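PDB 6P2K: fibronectin type III domain-containing protein from Simiduia agarivorans, which probably hydrolyses beta-1,4-glucan chains such as xyloglucan, as an ancestral glycoside hydrolase of family 74, this chain being its beta-propeller part. Local coordinates for residues B[449-454]-B[510-516]; B[493-497]-B[542-546]; B[530-536]-B[554-560]; B[580-584]-B[595-599]; B[617-621]-B[632-636]. All blocks are in the same frame, centred on the assembly; numbering follows the deposited sequence.

Interaction 1 (B[449-454]-B[510-516]). With PE3 (3,6,9,12,15,18,21,24,27,30,33,36,39-tridecaoxahentetracontane-1,41-diol), chain V.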
# COMPACT_ATOMS: atom_id res chain seq x y z
N GLN B 449 -18.66 18.33 -23.63
CA GLN B 449 -18.69 19.58 -24.38
C GLN B 449 -17.57 20.55 -24.02
O GLN B 449 -17.38 21.54 -24.74
CB GLN B 449 -20.05 20.27 -24.19
CG GLN B 449 -21.20 19.53 -24.86
CD GLN B 449 -22.55 20.20 -24.69
OE1 GLN B 449 -22.65 21.43 -24.60
NE2 GLN B 449 -23.61 19.40 -24.65
N ALA B 450 -16.81 20.30 -22.95
CA ALA B 450 -15.75 21.22 -22.56
C ALA B 450 -14.69 20.48 -21.76
O ALA B 450 -15.02 19.66 -20.90
CB ALA B 450 -16.31 22.40 -21.74
N VAL B 451 -13.42 20.78 -22.06
CA VAL B 451 -12.28 20.25 -21.31
C VAL B 451 -11.27 21.37 -21.11
O VAL B 451 -11.22 22.34 -21.88
CB VAL B 451 -11.61 19.05 -22.03
CG1 VAL B 451 -12.53 17.83 -22.00
CG2 VAL B 451 -11.24 19.41 -23.46
N ASP B 452 -10.44 21.23 -20.07
CA ASP B 452 -9.36 22.17 -19.79
C ASP B 452 -8.40 21.50 -18.81
O ASP B 452 -8.66 20.41 -18.30
CB ASP B 452 -9.90 23.49 -19.23
CG ASP B 452 -9.03 24.69 -19.62
OD1 ASP B 452 -7.86 24.48 -20.00
OD2 ASP B 452 -9.53 25.84 -19.55
N ILE B 453 -7.28 22.17 -18.55
CA ILE B 453 -6.26 21.68 -17.62
C ILE B 453 -6.15 22.67 -16.46
O ILE B 453 -5.87 23.85 -16.68
CB ILE B 453 -4.89 21.50 -18.30
CG1 ILE B 453 -5.03 20.70 -19.60
CG2 ILE B 453 -3.91 20.82 -17.34
CD1 ILE B 453 -5.44 19.25 -19.40
N ALA B 454 -6.36 22.18 -15.24
CA ALA B 454 -6.28 22.98 -14.03
C ALA B 454 -5.04 22.57 -13.22
O ALA B 454 -4.17 21.83 -13.70
CB ALA B 454 -7.56 22.82 -13.21
N VAL B 510 -26.48 21.97 -18.13
CA VAL B 510 -25.25 21.58 -18.81
C VAL B 510 -24.22 22.69 -18.69
O VAL B 510 -24.51 23.87 -18.94
CB VAL B 510 -25.54 21.25 -20.29
CG1 VAL B 510 -24.24 21.11 -21.08
CG2 VAL B 510 -26.37 19.98 -20.40
N LEU B 511 -23.00 22.32 -18.28
CA LEU B 511 -21.89 23.27 -18.20
C LEU B 511 -21.32 23.42 -19.61
O LEU B 511 -20.34 22.77 -20.00
CB LEU B 511 -20.83 22.79 -17.22
CG LEU B 511 -21.29 22.23 -15.88
CD1 LEU B 511 -20.10 21.76 -15.05
CD2 LEU B 511 -22.11 23.25 -15.12
N ARG B 512 -21.96 24.29 -20.40
CA ARG B 512 -21.62 24.35 -21.82
C ARG B 512 -20.18 24.77 -22.05
O ARG B 512 -19.57 24.36 -23.05
CB ARG B 512 -22.58 25.29 -22.56
CG ARG B 512 -22.51 25.07 -24.06
CD ARG B 512 -23.58 25.82 -24.83
NE ARG B 512 -23.41 25.61 -26.26
CZ ARG B 512 -23.71 26.51 -27.19
NH1 ARG B 512 -24.20 27.69 -26.84
NH2 ARG B 512 -23.50 26.23 -28.47
N ASP B 513 -19.59 25.55 -21.15
CA ASP B 513 -18.14 25.69 -21.15
C ASP B 513 -17.63 25.66 -19.72
O ASP B 513 -18.33 26.01 -18.77
CB ASP B 513 -17.66 26.96 -21.86
CG ASP B 513 -16.17 26.89 -22.27
OD1 ASP B 513 -15.69 25.82 -22.73
OD2 ASP B 513 -15.48 27.93 -22.13
N VAL B 514 -16.39 25.19 -19.60
CA VAL B 514 -15.63 25.13 -18.36
C VAL B 514 -14.25 25.68 -18.70
O VAL B 514 -13.64 25.25 -19.68
CB VAL B 514 -15.53 23.69 -17.82
CG1 VAL B 514 -14.55 23.61 -16.66
CG2 VAL B 514 -16.90 23.15 -17.44
N ALA B 515 -13.77 26.64 -17.91
CA ALA B 515 -12.51 27.28 -18.25
C ALA B 515 -11.70 27.58 -17.00
O ALA B 515 -12.25 27.98 -15.97
CB ALA B 515 -12.74 28.57 -19.05
N VAL B 516 -10.39 27.40 -17.11
CA VAL B 516 -9.44 27.60 -16.02
C VAL B 516 -8.83 28.99 -16.14
O VAL B 516 -8.51 29.45 -17.24
CB VAL B 516 -8.36 26.51 -16.05
CG1 VAL B 516 -7.34 26.72 -14.96
CG2 VAL B 516 -8.99 25.13 -15.92
O43 PE3 V . 1.37 21.85 -12.64
C42 PE3 V . 0.81 23.03 -13.20
C41 PE3 V . -0.27 22.66 -14.22
O40 PE3 V . -0.79 23.88 -14.76
C39 PE3 V . -1.80 23.62 -15.74
C38 PE3 V . -2.32 24.95 -16.28
O37 PE3 V . -1.24 25.69 -16.87
O HOH W 1 -21.69 23.10 -26.70
O HOH W 2 -13.08 24.47 -22.27

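Interaction 2 (B[493-497]-B[542-546]). With ZN (zinc ion), chain O.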
# COMPACT_ATOMS: atom_id res chain seq x y z
N TRP B 493 -10.76 9.38 -13.30
CA TRP B 493 -11.75 10.45 -13.20
C TRP B 493 -12.51 10.36 -11.89
O TRP B 493 -12.85 9.26 -11.44
CB TRP B 493 -12.74 10.38 -14.36
CG TRP B 493 -12.17 10.73 -15.69
CD1 TRP B 493 -11.81 9.86 -16.69
CD2 TRP B 493 -11.89 12.04 -16.19
NE1 TRP B 493 -11.33 10.55 -17.77
CE2 TRP B 493 -11.37 11.89 -17.49
CE3 TRP B 493 -12.04 13.33 -15.66
CZ2 TRP B 493 -10.98 12.98 -18.26
CZ3 TRP B 493 -11.66 14.41 -16.43
CH2 TRP B 493 -11.14 14.23 -17.72
N VAL B 494 -12.80 11.51 -11.29
CA VAL B 494 -13.73 11.61 -10.17
C VAL B 494 -14.67 12.78 -10.44
O VAL B 494 -14.27 13.79 -11.03
CB VAL B 494 -13.00 11.80 -8.82
CG1 VAL B 494 -12.14 10.58 -8.50
CG2 VAL B 494 -12.17 13.07 -8.82
N GLU B 495 -15.93 12.64 -10.02
CA GLU B 495 -16.92 13.69 -10.20
C GLU B 495 -16.89 14.64 -9.01
O GLU B 495 -17.00 14.20 -7.85
CB GLU B 495 -18.32 13.10 -10.36
CG GLU B 495 -19.39 14.15 -10.63
CD GLU B 495 -20.79 13.59 -10.59
OE1 GLU B 495 -21.12 12.86 -9.63
OE2 GLU B 495 -21.57 13.88 -11.52
N LEU B 496 -16.77 15.93 -9.29
CA LEU B 496 -16.67 16.94 -8.24
C LEU B 496 -17.97 17.66 -7.94
O LEU B 496 -18.19 18.05 -6.79
CB LEU B 496 -15.60 17.97 -8.60
CG LEU B 496 -14.14 17.52 -8.46
CD1 LEU B 496 -13.18 18.65 -8.83
CD2 LEU B 496 -13.86 17.03 -7.04
N ALA B 497 -18.84 17.85 -8.93
CA ALA B 497 -20.04 18.66 -8.72
C ALA B 497 -21.04 18.40 -9.83
O ALA B 497 -20.70 17.88 -10.90
CB ALA B 497 -19.69 20.15 -8.66
N ALA B 542 -11.10 21.36 -3.31
CA ALA B 542 -12.25 20.53 -3.66
C ALA B 542 -11.87 19.06 -3.72
O ALA B 542 -12.65 18.19 -3.32
CB ALA B 542 -12.85 20.99 -4.99
N LEU B 543 -10.66 18.77 -4.21
CA LEU B 543 -10.21 17.38 -4.23
C LEU B 543 -9.86 16.89 -2.83
O LEU B 543 -10.03 15.70 -2.54
CB LEU B 543 -9.03 17.23 -5.19
CG LEU B 543 -9.47 17.30 -6.66
CD1 LEU B 543 -8.32 17.60 -7.60
CD2 LEU B 543 -10.17 16.00 -7.06
N ASP B 544 -9.38 17.78 -1.95
CA ASP B 544 -9.15 17.39 -0.55
C ASP B 544 -10.44 16.86 0.07
O ASP B 544 -10.45 15.81 0.71
CB ASP B 544 -8.58 18.57 0.26
CG ASP B 544 -7.13 18.87 -0.09
OD1 ASP B 544 -6.50 18.06 -0.81
OD2 ASP B 544 -6.62 19.92 0.35
N TYR B 545 -11.55 17.58 -0.13
CA TYR B 545 -12.83 17.13 0.40
C TYR B 545 -13.28 15.84 -0.27
O TYR B 545 -13.79 14.94 0.39
CB TYR B 545 -13.89 18.22 0.22
CG TYR B 545 -13.91 19.25 1.32
CD1 TYR B 545 -12.84 20.13 1.48
CD2 TYR B 545 -14.98 19.35 2.19
CE1 TYR B 545 -12.85 21.08 2.48
CE2 TYR B 545 -14.99 20.30 3.20
CZ TYR B 545 -13.92 21.16 3.33
OH TYR B 545 -13.93 22.11 4.33
N HIS B 546 -13.11 15.75 -1.59
CA HIS B 546 -13.59 14.57 -2.31
C HIS B 546 -12.89 13.31 -1.82
O HIS B 546 -13.53 12.26 -1.66
CB HIS B 546 -13.40 14.73 -3.81
CG HIS B 546 -13.71 13.48 -4.58
ND1 HIS B 546 -12.80 12.46 -4.74
CD2 HIS B 546 -14.84 13.08 -5.20
CE1 HIS B 546 -13.36 11.48 -5.44
NE2 HIS B 546 -14.60 11.84 -5.73
ZN ZN O . -7.44 20.62 2.32
O HOH W 3 -6.22 22.15 2.65
O HOH W 4 -9.50 21.17 2.51

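Interaction 3 (B[530-536]-B[554-560]). With ZN (zinc ion), chain P.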
# COMPACT_ATOMS: atom_id res chain seq x y z
N ASN B 530 -28.94 27.99 -18.21
CA ASN B 530 -30.20 28.45 -17.64
C ASN B 530 -30.18 28.54 -16.12
O ASN B 530 -31.24 28.65 -15.49
CB ASN B 530 -31.39 27.59 -18.10
CG ASN B 530 -31.59 27.65 -19.60
OD1 ASN B 530 -31.65 26.62 -20.27
ND2 ASN B 530 -31.69 28.86 -20.13
N TYR B 531 -29.00 28.52 -15.51
CA TYR B 531 -28.87 28.72 -14.07
C TYR B 531 -27.93 29.85 -13.72
O TYR B 531 -28.31 30.76 -12.98
CB TYR B 531 -28.43 27.42 -13.39
CG TYR B 531 -29.51 26.37 -13.36
CD1 TYR B 531 -30.44 26.33 -12.33
CD2 TYR B 531 -29.61 25.42 -14.36
CE1 TYR B 531 -31.44 25.38 -12.29
CE2 TYR B 531 -30.61 24.46 -14.34
CZ TYR B 531 -31.52 24.44 -13.31
OH TYR B 531 -32.51 23.49 -13.28
N GLY B 532 -26.70 29.84 -14.23
CA GLY B 532 -25.78 30.92 -13.99
C GLY B 532 -24.34 30.42 -14.00
O GLY B 532 -24.06 29.29 -14.38
N MET B 533 -23.44 31.31 -13.57
CA MET B 533 -22.01 31.02 -13.57
C MET B 533 -21.54 30.66 -12.17
O MET B 533 -21.90 31.32 -11.19
CB MET B 533 -21.20 32.20 -14.10
CG MET B 533 -19.73 31.84 -14.32
SD MET B 533 -18.82 33.07 -15.27
CE MET B 533 -19.26 32.59 -16.94
N TYR B 534 -20.73 29.61 -12.09
CA TYR B 534 -20.24 29.09 -10.82
C TYR B 534 -18.72 28.96 -10.88
O TYR B 534 -18.12 28.95 -11.96
CB TYR B 534 -20.89 27.74 -10.49
CG TYR B 534 -22.38 27.85 -10.32
CD1 TYR B 534 -23.22 27.94 -11.43
CD2 TYR B 534 -22.96 27.89 -9.06
CE1 TYR B 534 -24.59 28.06 -11.28
CE2 TYR B 534 -24.32 28.00 -8.90
CZ TYR B 534 -25.13 28.10 -10.01
OH TYR B 534 -26.49 28.21 -9.86
N MET B 535 -18.12 28.88 -9.71
CA MET B 535 -16.67 28.94 -9.58
C MET B 535 -16.20 27.90 -8.58
O MET B 535 -16.80 27.75 -7.51
CB MET B 535 -16.24 30.35 -9.13
CG MET B 535 -14.75 30.51 -8.90
SD MET B 535 -14.31 32.25 -8.67
CE MET B 535 -14.95 32.55 -7.02
N VAL B 536 -15.15 27.17 -8.94
CA VAL B 536 -14.38 26.39 -7.99
C VAL B 536 -13.17 27.24 -7.62
O VAL B 536 -12.26 27.43 -8.44
CB VAL B 536 -13.97 25.03 -8.56
CG1 VAL B 536 -13.01 24.32 -7.61
CG2 VAL B 536 -15.20 24.17 -8.82
N VAL B 554 -19.45 24.49 -4.51
CA VAL B 554 -18.97 25.46 -5.49
C VAL B 554 -19.44 26.83 -5.05
O VAL B 554 -20.21 26.96 -4.09
CB VAL B 554 -19.48 25.13 -6.91
CG1 VAL B 554 -19.01 23.75 -7.34
CG2 VAL B 554 -21.00 25.24 -6.97
N THR B 555 -18.99 27.87 -5.74
CA THR B 555 -19.41 29.24 -5.47
C THR B 555 -20.19 29.77 -6.67
O THR B 555 -19.70 29.71 -7.80
CB THR B 555 -18.21 30.15 -5.20
OG1 THR B 555 -17.39 29.57 -4.18
CG2 THR B 555 -18.67 31.53 -4.76
N GLN B 556 -21.39 30.28 -6.42
CA GLN B 556 -22.13 30.97 -7.47
C GLN B 556 -21.67 32.42 -7.54
O GLN B 556 -21.61 33.11 -6.52
CB GLN B 556 -23.63 30.91 -7.20
CG GLN B 556 -24.47 31.48 -8.34
CD GLN B 556 -25.95 31.47 -8.05
OE1 GLN B 556 -26.54 30.43 -7.80
NE2 GLN B 556 -26.57 32.65 -8.09
N ILE B 557 -21.33 32.87 -8.75
CA ILE B 557 -20.93 34.26 -8.95
C ILE B 557 -21.88 35.03 -9.86
O ILE B 557 -21.75 36.26 -9.96
CB ILE B 557 -19.48 34.36 -9.48
CG1 ILE B 557 -19.38 33.87 -10.92
CG2 ILE B 557 -18.54 33.57 -8.59
CD1 ILE B 557 -17.97 33.96 -11.48
N TYR B 558 -22.84 34.37 -10.51
CA TYR B 558 -23.78 35.06 -11.39
C TYR B 558 -25.05 34.23 -11.53
O TYR B 558 -24.98 33.05 -11.89
CB TYR B 558 -23.14 35.31 -12.76
CG TYR B 558 -24.07 35.96 -13.76
CD1 TYR B 558 -24.35 37.33 -13.69
CD2 TYR B 558 -24.68 35.22 -14.77
CE1 TYR B 558 -25.20 37.93 -14.60
CE2 TYR B 558 -25.53 35.82 -15.69
CZ TYR B 558 -25.79 37.18 -15.59
OH TYR B 558 -26.63 37.79 -16.49
N GLU B 559 -26.20 34.84 -11.26
CA GLU B 559 -27.49 34.20 -11.52
C GLU B 559 -27.89 34.46 -12.96
O GLU B 559 -27.85 35.61 -13.43
CB GLU B 559 -28.59 34.68 -10.57
CG GLU B 559 -29.01 36.17 -10.65
CD GLU B 559 -30.16 36.50 -11.63
OE1 GLU B 559 -30.42 37.70 -11.84
OE2 GLU B 559 -30.79 35.60 -12.22
N GLY B 560 -28.26 33.40 -13.66
CA GLY B 560 -28.74 33.51 -15.03
C GLY B 560 -30.09 32.85 -15.19
O GLY B 560 -30.31 32.05 -16.10
ZN ZN P . -31.78 37.26 -13.27
O HOH W 5 -15.31 27.66 -4.44
O HOH W 6 -32.37 39.25 -13.25

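Interaction 4 (B[580-584]-B[595-599])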
# COMPACT_ATOMS: atom_id res chain seq x y z
N GLU B 580 -7.28 37.49 -11.98
CA GLU B 580 -8.26 36.44 -11.71
C GLU B 580 -9.59 36.98 -11.22
O GLU B 580 -10.54 36.21 -11.10
CB GLU B 580 -7.69 35.42 -10.71
CG GLU B 580 -7.51 35.91 -9.29
CD GLU B 580 -6.95 34.83 -8.38
OE1 GLU B 580 -5.76 34.92 -8.00
OE2 GLU B 580 -7.69 33.87 -8.04
N LYS B 581 -9.70 38.29 -10.95
CA LYS B 581 -10.96 38.91 -10.57
C LYS B 581 -11.81 39.33 -11.76
O LYS B 581 -12.88 39.91 -11.56
CB LYS B 581 -10.72 40.14 -9.69
CG LYS B 581 -9.99 39.88 -8.39
CD LYS B 581 -9.77 41.19 -7.65
CE LYS B 581 -9.72 40.98 -6.15
NZ LYS B 581 -8.35 40.64 -5.69
N VAL B 582 -11.37 39.08 -12.99
CA VAL B 582 -12.10 39.50 -14.19
C VAL B 582 -12.30 38.28 -15.08
O VAL B 582 -11.36 37.50 -15.29
CB VAL B 582 -11.37 40.62 -14.95
CG1 VAL B 582 -12.08 40.93 -16.26
CG2 VAL B 582 -11.27 41.87 -14.09
N VAL B 583 -13.51 38.12 -15.60
CA VAL B 583 -13.85 37.01 -16.48
C VAL B 583 -14.80 37.51 -17.56
O VAL B 583 -15.67 38.35 -17.30
CB VAL B 583 -14.47 35.83 -15.69
CG1 VAL B 583 -15.81 36.22 -15.08
CG2 VAL B 583 -14.62 34.61 -16.59
N PHE B 584 -14.61 37.02 -18.78
CA PHE B 584 -15.50 37.30 -19.90
C PHE B 584 -16.14 35.99 -20.35
O PHE B 584 -15.62 34.90 -20.10
CB PHE B 584 -14.76 37.93 -21.08
CG PHE B 584 -13.90 39.11 -20.72
CD1 PHE B 584 -12.59 38.92 -20.31
CD2 PHE B 584 -14.39 40.40 -20.81
CE1 PHE B 584 -11.79 40.00 -19.98
CE2 PHE B 584 -13.60 41.48 -20.48
CZ PHE B 584 -12.29 41.28 -20.06
N TRP B 595 -20.12 39.21 -22.26
CA TRP B 595 -20.35 39.71 -20.92
C TRP B 595 -19.02 39.77 -20.17
O TRP B 595 -18.10 39.01 -20.46
CB TRP B 595 -21.34 38.82 -20.17
CG TRP B 595 -22.78 39.10 -20.50
CD1 TRP B 595 -23.41 38.84 -21.68
CD2 TRP B 595 -23.76 39.67 -19.63
NE1 TRP B 595 -24.73 39.23 -21.60
CE2 TRP B 595 -24.97 39.74 -20.35
CE3 TRP B 595 -23.73 40.13 -18.30
CZ2 TRP B 595 -26.14 40.27 -19.80
CZ3 TRP B 595 -24.90 40.65 -17.76
CH2 TRP B 595 -26.08 40.71 -18.51
N ARG B 596 -18.94 40.68 -19.20
CA ARG B 596 -17.74 40.83 -18.39
C ARG B 596 -18.14 40.87 -16.92
O ARG B 596 -19.01 41.65 -16.53
CB ARG B 596 -16.97 42.09 -18.76
CG ARG B 596 -15.79 42.39 -17.85
CD ARG B 596 -15.28 43.80 -18.12
NE ARG B 596 -14.08 44.15 -17.36
CZ ARG B 596 -14.09 44.68 -16.14
NH1 ARG B 596 -15.24 44.91 -15.52
NH2 ARG B 596 -12.95 44.98 -15.54
N GLY B 597 -17.50 40.03 -16.12
CA GLY B 597 -17.72 39.99 -14.68
C GLY B 597 -16.48 40.44 -13.94
O GLY B 597 -15.35 40.11 -14.34
N GLU B 598 -16.68 41.20 -12.87
CA GLU B 598 -15.59 41.74 -12.07
C GLU B 598 -15.87 41.48 -10.60
O GLU B 598 -16.91 41.91 -10.08
CB GLU B 598 -15.41 43.24 -12.32
CG GLU B 598 -14.23 43.85 -11.59
CD GLU B 598 -14.13 45.35 -11.81
OE1 GLU B 598 -14.61 46.11 -10.94
OE2 GLU B 598 -13.57 45.76 -12.84
N GLN B 599 -14.95 40.78 -9.93
CA GLN B 599 -15.07 40.53 -8.51
C GLN B 599 -14.67 41.77 -7.72
O GLN B 599 -13.66 42.41 -8.03
CB GLN B 599 -14.20 39.34 -8.10
CG GLN B 599 -14.36 38.91 -6.66
CD GLN B 599 -13.65 37.60 -6.37
OE1 GLN B 599 -12.57 37.34 -6.90
NE2 GLN B 599 -14.26 36.76 -5.54
O HOH W 7 -11.66 35.55 -8.60

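Interaction 5 (B[617-621]-B[632-636])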
# COMPACT_ATOMS: atom_id res chain seq x y z
N ASP B 617 -23.00 29.77 -31.53
CA ASP B 617 -21.63 29.31 -31.34
C ASP B 617 -20.65 30.48 -31.26
O ASP B 617 -19.47 30.33 -31.57
CB ASP B 617 -21.24 28.34 -32.45
CG ASP B 617 -21.98 27.02 -32.35
OD1 ASP B 617 -21.79 26.30 -31.35
OD2 ASP B 617 -22.76 26.71 -33.28
N ALA B 618 -21.13 31.64 -30.82
CA ALA B 618 -20.29 32.81 -30.68
C ALA B 618 -19.24 32.59 -29.59
O ALA B 618 -19.53 32.03 -28.53
CB ALA B 618 -21.13 34.04 -30.34
N GLU B 619 -18.02 33.05 -29.85
CA GLU B 619 -16.89 32.84 -28.96
C GLU B 619 -16.27 34.17 -28.55
O GLU B 619 -16.38 35.18 -29.26
CB GLU B 619 -15.82 31.97 -29.60
CG GLU B 619 -16.18 30.51 -29.74
CD GLU B 619 -15.19 29.77 -30.62
OE1 GLU B 619 -14.72 30.38 -31.60
OE2 GLU B 619 -14.89 28.59 -30.33
N VAL B 620 -15.58 34.15 -27.42
CA VAL B 620 -14.75 35.26 -26.97
C VAL B 620 -13.44 34.69 -26.46
O VAL B 620 -13.41 33.59 -25.88
CB VAL B 620 -15.45 36.11 -25.89
CG1 VAL B 620 -15.70 35.29 -24.62
CG2 VAL B 620 -14.65 37.37 -25.59
N GLU B 621 -12.34 35.41 -26.70
CA GLU B 621 -11.02 35.02 -26.22
C GLU B 621 -10.33 36.24 -25.64
O GLU B 621 -10.39 37.33 -26.22
CB GLU B 621 -10.16 34.43 -27.34
CG GLU B 621 -8.81 33.87 -26.88
CD GLU B 621 -8.82 32.37 -26.67
OE1 GLU B 621 -8.37 31.65 -27.59
OE2 GLU B 621 -9.27 31.92 -25.59
N MET B 632 -11.21 39.31 -28.05
CA MET B 632 -11.59 39.02 -29.42
C MET B 632 -12.90 38.24 -29.44
O MET B 632 -13.04 37.23 -28.73
CB MET B 632 -10.48 38.23 -30.13
CG MET B 632 -10.72 37.97 -31.60
SD MET B 632 -11.51 36.38 -31.92
CE MET B 632 -10.18 35.26 -31.51
N SER B 633 -13.84 38.70 -30.26
CA SER B 633 -15.15 38.08 -30.38
C SER B 633 -15.37 37.57 -31.79
O SER B 633 -15.08 38.26 -32.77
CB SER B 633 -16.25 39.09 -30.02
OG SER B 633 -17.52 38.68 -30.51
N PHE B 634 -15.91 36.36 -31.89
CA PHE B 634 -16.35 35.78 -33.16
C PHE B 634 -17.85 35.56 -33.04
O PHE B 634 -18.29 34.66 -32.31
CB PHE B 634 -15.62 34.47 -33.47
CG PHE B 634 -16.13 33.76 -34.69
CD1 PHE B 634 -16.30 34.43 -35.89
CD2 PHE B 634 -16.42 32.40 -34.64
CE1 PHE B 634 -16.76 33.77 -37.01
CE2 PHE B 634 -16.88 31.73 -35.76
CZ PHE B 634 -17.05 32.42 -36.95
N ALA B 635 -18.62 36.38 -33.73
CA ALA B 635 -20.07 36.43 -33.55
C ALA B 635 -20.65 37.29 -34.65
O ALA B 635 -19.93 37.90 -35.44
CB ALA B 635 -20.44 36.98 -32.17
N LYS B 636 -21.98 37.34 -34.70
CA LYS B 636 -22.68 38.31 -35.52
C LYS B 636 -23.14 39.48 -34.66
O LYS B 636 -23.19 39.39 -33.43
CB LYS B 636 -23.87 37.66 -36.25
CG LYS B 636 -25.14 37.52 -35.42
CD LYS B 636 -26.24 36.85 -36.23
CE LYS B 636 -27.62 37.15 -35.67
NZ LYS B 636 -28.50 37.79 -36.69
O HOH W 8 -18.97 36.73 -29.11

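Interaction 1 (B[449-454]-B[510-516])
The chi1 of V516, 178°, sets CG1 anti to the backbone N and CG2 beside it, where CG2 meets D452 CG at 3.7 Å, while the unusual chi1 of D452, -148°, carries OD2 to the same valine. V516 N donates to D452 OD2 at 3.0 Å, reaching it from above the carboxylate plane. D452 OD1 meanwhile accepts I453 N of its own strand, so both oxygens are engaged and rotation of the carboxylate is restrained. Beside it V516 CG2 rests on A454 CB at 3.8 Å. A450 CB sits 3.5 Å from V514 N and close to D513 OD1. That oxygen binds a zinc ion together with D405, and D513 OD2 accepts from I573 N. Two waters complete the seam: one donates to V451 O and V514 O, the other donates to Q449 OE1 and accepts from R512 NE in the guanidinium plane; R512 NH2 holds W616 O, and Q449 NE2 holds D447. The segments run 9° from parallel with axes 5.6 Å apart, each the first strand of its own sheet, consistent with innermost strands of adjacent propeller blades. The seam is thus joined by a carboxylate-to-backbone bond, water bridges and small apolar contacts, not continuous sheet bonding.

Interaction 2 (B[493-497]-B[542-546])
V494 and H546 make the tight part of this contact. V494 CB and CG1 press on the imidazole, CG1 coming within 3.4 Å of H546 CE1, while CG2 lies over one face in a CH-pi contact, 4.1 Å from the ring centroid and 17° off its normal. The ring's place is fixed further by NE2, which is hydrogen-bonded to E389 of a third subunit. Next to it L496 CD2 meets L543 CD2 at 3.8 Å, the two side chains crossing at about a right angle. The remaining sides are looser. E495 turns its side chain away to a salt bridge with R478, and D544 faces off the strand toward the partner subunit, where its OD2 binds a zinc ion at 2.2 Å with two waters and D544 of a second subunit. A classic beta bulge, L496 and A497 facing L479, marks strand 493-496, the outermost of its blade. The helix crosses it at 102°: an insertion of the following sheet packed on the edge of a neighbouring propeller blade.

Interaction 3 (B[530-536]-B[554-560])
Y534 and Q556 form the main ridge and groove on one face of this antiparallel pair. The extended Q556 chain runs obliquely past the phenol, its CB 3.4 Å from Y534 CE2 and its amide plane turned 81° from the ring. V554 CG2 closes the other end of the groove, 3.9 Å from Y534 CD2. An alanine in place of Y534 is likely to leave the aliphatic part of Q556 and V554 CG2 without their cover, opening a gap on this face. The I557 side chain is the chief bump against the two methionines: CD1 abuts M533 CG at 4.0 Å, and CG2 abuts M535 CB and CE. CG1 of I557 takes the place between backbone N and carbonyl carbon (chi1 70°), which sends the two branches to different methionines; W605 and F607 also pack on I557. At the other end of the pair, G532 CA approaches Y558 O at 3.1 Å, leaving no room for a CB, and G560 N donates to Y531 O. Beyond, E559 grips a zinc ion with OE1 and OE2, D562 and D566 sharing the site. M533 O accepts both I557 N, at 2.9 Å, and the longer Y558 N, at 3.3 Å, from the same face of its carbonyl plane. Two residues thus oppose one: a classic beta bulge in the outer strand pair of a propeller blade.

Interaction 4 (B[580-584]-B[595-599])
F584 and R596 lie side by side and point the same way, with the phenyl and guanidinium planes 65° apart. The aliphatic part of the arginine does the touching, CG coming 3.5 Å from F584 CE2. Its CG stands anti to the backbone N (chi1 174°) and the chain is extended to NE, which carries the head past F584 to V582, whose CG2 lies 3.8 Å from R596 NH2. There the guanidinium grips E598 end-on, NH1 and NH2 both reaching OE2 in the guanidinium plane, NH2 at 2.9 Å, while NE forms a salt bridge with E656. A leucine in place of R596 would probably leave the carboxylates of E598 and E656 without their positive mate and F584 less covered. K581 and Q599 cross at about a right angle, a water joining Q599 OE1 to E580 O. G597 N donates to V583 O at 2.8 Å, almost straight. This regular antiparallel beta hairpin supplies the second and third strands of its sheet, as in a propeller blade.

Interaction 5 (B[617-621]-B[632-636])
M632 pairs with E621 in the antiparallel beta hairpin of strands 618-625 and 628-634, the first two strands of a four-stranded propeller-blade sheet. Its N donates to E621 O and its O accepts E621 N, both at 2.8 Å. The carboxylate of E621 leaves for K572. S633 faces the same side as V620 in a non-hydrogen-bonded pair; a water joins its OG to E619 O. F634 resumes the hydrogen-bonded pairing: its N donates to E619 O at 2.9 Å, and E619 N returns a bond to F634 O. On the face shared with M632, E619 OE1 comes to the edge of the F634 ring, near its plane, 4.0 Å from CD2. The carboxylate is turned 61° from the ring and held by the backbone N atoms of S696 and G695, so both oxygens of this buried group have donors. W648 meets the F634 ring edge-to-face. At A635 the chain starts to turn a corner, and A635 CB lies just 3.5 Å from A618 CB.

In the fold
The five contacts span four successive propeller sheets; 1 and 2, and 2 and 3, alternate along the chain, and 4 and 5 follow in series. Interaction 1 pairs the first strands of two sheets, and interaction 2 sets the outer strand of one against the helix of the next. Interaction 3, within that second sheet, is centred about 14 Å from the centre of interaction 1 and touches interaction 2 through A497 and V554. Interaction 4, in the next sheet, lies about 13 Å from interaction 3 between centres, Y558 packing on W595. Interaction 5 opens the fourth, its centre about 31 Å from that of interaction 2, tied to 1 by a long, weak R512–D617 ion pair. Interactions 1 and 2 thus join blades; 3 to 5 lie within them.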